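Long-range contact in sulfur carrier protein ThiS adenylyltransferase (Escherichia coli, PDB 1ZFN), which catalyses the ATP-dependent adenylation of the C-terminal glycine carboxyl group of the sulfur carrier protein ThiS, a step in thiamine diphosphate biosynthesis: residues K85-Q90 and A104-L109. Sequence-based numbering, arbitrary orientation.
Sequences KSQVSQ and ALQQRL. With ATP (adenosine-5'-triphosphate), chain F.
The first turns of helix 85-96 pass over the end of strand 101-105 and the loop after it, S86 lying nearest A104 with 5.2 Å between their CA atoms. S86 points at the strand: its CB rests 3.7 Å from the carbonyl O of L105, and its OG, placed between its backbone N and carbonyl carbon (chi1 61°), lies 3.6 Å from CA of Q106, centre of an inverse gamma turn. The CB of A104 packs under the helix, 3.8 Å from the carbonyl O of S86 and against the side chain of Q90. NE2 of Q87 and NE2 of Q106 face each other at 3.4 Å, two donors without a bond, their amide planes 36° apart. From the same helical turn K85 reaches the nucleotide: its extended chain lets NZ hydrogen-bond O3' of ATP at 2.8 Å and O2B weakly; Q73 also accepts from NZ. A methionine in place of K85 would probably leave the ribose hydroxyl and beta-phosphate without this N-H donor. Beyond the turn, L109 N makes a weak hydrogen bond (3.4 Å) to adenine N1. The segments thus meet mainly by van der Waals contact, while both contribute bonds to ATP in this Rossmann-like fold.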
loop_
_atom_site.group_PDB
_atom_site.type_symbol
_atom_site.label_atom_id
_atom_site.label_comp_id
_atom_site.label_asym_id
_atom_site.label_seq_id
_atom_site.Cartn_x
_atom_site.Cartn_y
_atom_site.Cartn_z
ATOM N N LYS A 85 -12.968 11.664 -9.897
ATOM C CA LYS A 85 -12.093 10.574 -9.516
ATOM C C LYS A 85 -11.959 9.451 -10.531
ATOM O O LYS A 85 -10.845 9.076 -10.891
ATOM C CB LYS A 85 -12.544 10.009 -8.168
ATOM C CG LYS A 85 -12.253 10.930 -6.998
ATOM C CD LYS A 85 -12.566 10.264 -5.658
ATOM C CE LYS A 85 -12.043 11.101 -4.487
ATOM N NZ LYS A 85 -12.067 10.379 -3.181
ATOM N N SER A 86 -13.085 8.905 -10.983
ATOM C CA SER A 86 -13.066 7.815 -11.959
ATOM C C SER A 86 -12.302 8.224 -13.215
ATOM O O SER A 86 -11.451 7.483 -13.700
ATOM C CB SER A 86 -14.487 7.416 -12.337
ATOM O OG SER A 86 -15.162 8.507 -12.928
ATOM N N GLN A 87 -12.608 9.401 -13.746
ATOM C CA GLN A 87 -11.909 9.882 -14.925
ATOM C C GLN A 87 -10.410 9.948 -14.655
ATOM O O GLN A 87 -9.631 9.249 -15.305
ATOM C CB GLN A 87 -12.429 11.259 -15.344
ATOM C CG GLN A 87 -13.819 11.199 -15.966
ATOM C CD GLN A 87 -14.345 12.555 -16.414
ATOM O OE1 GLN A 87 -13.570 13.489 -16.695
ATOM N NE2 GLN A 87 -15.674 12.667 -16.502
ATOM N N VAL A 88 -10.007 10.768 -13.690
ATOM C CA VAL A 88 -8.596 10.908 -13.359
ATOM C C VAL A 88 -7.932 9.555 -13.132
ATOM O O VAL A 88 -6.822 9.316 -13.609
ATOM C CB VAL A 88 -8.392 11.774 -12.089
ATOM C CG1 VAL A 88 -6.888 11.947 -11.803
ATOM C CG2 VAL A 88 -9.066 13.138 -12.269
ATOM N N SER A 89 -8.605 8.673 -12.398
ATOM C CA SER A 89 -8.058 7.349 -12.116
ATOM C C SER A 89 -7.782 6.582 -13.405
ATOM O O SER A 89 -6.656 6.137 -13.648
ATOM C CB SER A 89 -9.019 6.547 -11.238
ATOM O OG SER A 89 -8.992 7.001 -9.901
ATOM N N GLN A 90 -8.819 6.418 -14.220
ATOM C CA GLN A 90 -8.685 5.720 -15.490
ATOM C C GLN A 90 -7.492 6.280 -16.261
ATOM O O GLN A 90 -6.571 5.559 -16.650
ATOM C CB GLN A 90 -9.964 5.897 -16.312
ATOM C CG GLN A 90 -9.769 5.797 -17.816
ATOM C CD GLN A 90 -11.074 5.914 -18.579
ATOM O OE1 GLN A 90 -11.810 4.935 -18.730
ATOM N NE2 GLN A 90 -11.378 7.120 -19.050
ATOM N N ALA A 104 -14.154 3.689 -16.934
ATOM C CA ALA A 104 -14.474 4.668 -15.900
ATOM C C ALA A 104 -15.964 4.883 -15.635
ATOM O O ALA A 104 -16.677 5.443 -16.470
ATOM C CB ALA A 104 -13.820 6.003 -16.244
ATOM N N LEU A 105 -16.423 4.447 -14.464
ATOM C CA LEU A 105 -17.821 4.616 -14.063
ATOM C C LEU A 105 -17.997 5.788 -13.103
ATOM O O LEU A 105 -17.717 5.679 -11.909
ATOM C CB LEU A 105 -18.354 3.354 -13.395
ATOM C CG LEU A 105 -18.782 2.247 -14.346
ATOM C CD1 LEU A 105 -19.382 1.112 -13.542
ATOM C CD2 LEU A 105 -19.798 2.795 -15.341
ATOM N N GLN A 106 -18.470 6.904 -13.639
ATOM C CA GLN A 106 -18.698 8.112 -12.862
ATOM C C GLN A 106 -20.099 8.100 -12.239
ATOM O O GLN A 106 -20.982 8.837 -12.677
ATOM C CB GLN A 106 -18.540 9.324 -13.773
ATOM C CG GLN A 106 -18.784 10.650 -13.110
ATOM C CD GLN A 106 -19.014 11.734 -14.126
ATOM O OE1 GLN A 106 -19.982 11.687 -14.889
ATOM N NE2 GLN A 106 -18.123 12.717 -14.157
ATOM N N GLN A 107 -20.294 7.273 -11.213
ATOM C CA GLN A 107 -21.590 7.160 -10.545
ATOM C C GLN A 107 -21.526 6.389 -9.226
ATOM O O GLN A 107 -20.467 5.925 -8.819
ATOM C CB GLN A 107 -22.585 6.461 -11.474
ATOM C CG GLN A 107 -21.973 5.320 -12.282
ATOM C CD GLN A 107 -23.012 4.413 -12.919
ATOM O OE1 GLN A 107 -24.082 4.860 -13.332
ATOM N NE2 GLN A 107 -22.692 3.130 -13.015
ATOM N N ARG A 108 -22.664 6.270 -8.553
ATOM C CA ARG A 108 -22.726 5.509 -7.312
ATOM C C ARG A 108 -23.477 4.222 -7.616
ATOM O O ARG A 108 -24.700 4.228 -7.780
ATOM C CB ARG A 108 -23.465 6.278 -6.223
ATOM C CG ARG A 108 -22.634 7.316 -5.514
ATOM C CD ARG A 108 -23.429 7.889 -4.366
ATOM N NE ARG A 108 -22.723 8.962 -3.677
ATOM C CZ ARG A 108 -23.269 9.720 -2.732
ATOM N NH1 ARG A 108 -24.529 9.520 -2.363
ATOM N NH2 ARG A 108 -22.558 10.681 -2.156
ATOM N N LEU A 109 -22.746 3.118 -7.696
ATOM C CA LEU A 109 -23.370 1.843 -8.011
ATOM C C LEU A 109 -24.441 1.417 -7.016
ATOM O O LEU A 109 -24.181 1.284 -5.822
ATOM C CB LEU A 109 -22.304 0.751 -8.141
ATOM C CG LEU A 109 -21.369 0.923 -9.338
ATOM C CD1 LEU A 109 -20.550 -0.340 -9.548
ATOM C CD2 LEU A 109 -22.198 1.219 -10.567
HETATM P PG ATP F . -12.927 11.395 3.180
HETATM O O1G ATP F . -14.297 11.775 3.152
HETATM O O2G ATP F . -11.784 12.462 3.069
HETATM O O3G ATP F . -12.951 10.513 4.390
HETATM P PB ATP F . -13.439 9.794 0.832
HETATM O O1B ATP F . -14.729 9.113 1.121
HETATM O O2B ATP F . -13.132 10.054 -0.603
HETATM O O3B ATP F . -12.555 10.449 1.959
HETATM P PA ATP F . -12.516 7.072 1.266
HETATM O O1A ATP F . -11.315 6.449 0.923
HETATM O O2A ATP F . -13.256 6.636 2.543
HETATM O O3A ATP F . -12.280 8.636 0.942
HETATM O "O5'" ATP F . -13.524 6.915 0.080
HETATM C "C5'" ATP F . -13.747 5.810 -0.662
HETATM C "C4'" ATP F . -14.436 6.124 -2.005
HETATM O "O4'" ATP F . -15.567 5.435 -2.428
HETATM C "C3'" ATP F . -14.734 7.676 -2.285
HETATM O "O3'" ATP F . -13.930 8.274 -3.275
HETATM C "C2'" ATP F . -16.230 7.576 -2.352
HETATM O "O2'" ATP F . -16.648 8.647 -3.145
HETATM C "C1'" ATP F . -16.506 6.287 -2.990
HETATM N N9 ATP F . -17.828 5.678 -2.777
HETATM C C8 ATP F . -18.556 5.549 -1.623
HETATM N N7 ATP F . -19.714 4.906 -1.872
HETATM C C5 ATP F . -19.738 4.614 -3.197
HETATM C C6 ATP F . -20.689 3.956 -4.032
HETATM N N6 ATP F . -21.829 3.413 -3.622
HETATM N N1 ATP F . -20.392 3.827 -5.381
HETATM C C2 ATP F . -19.205 4.315 -5.933
HETATM N N3 ATP F . -18.289 4.952 -5.107
HETATM C C4 ATP F . -18.552 5.108 -3.768
#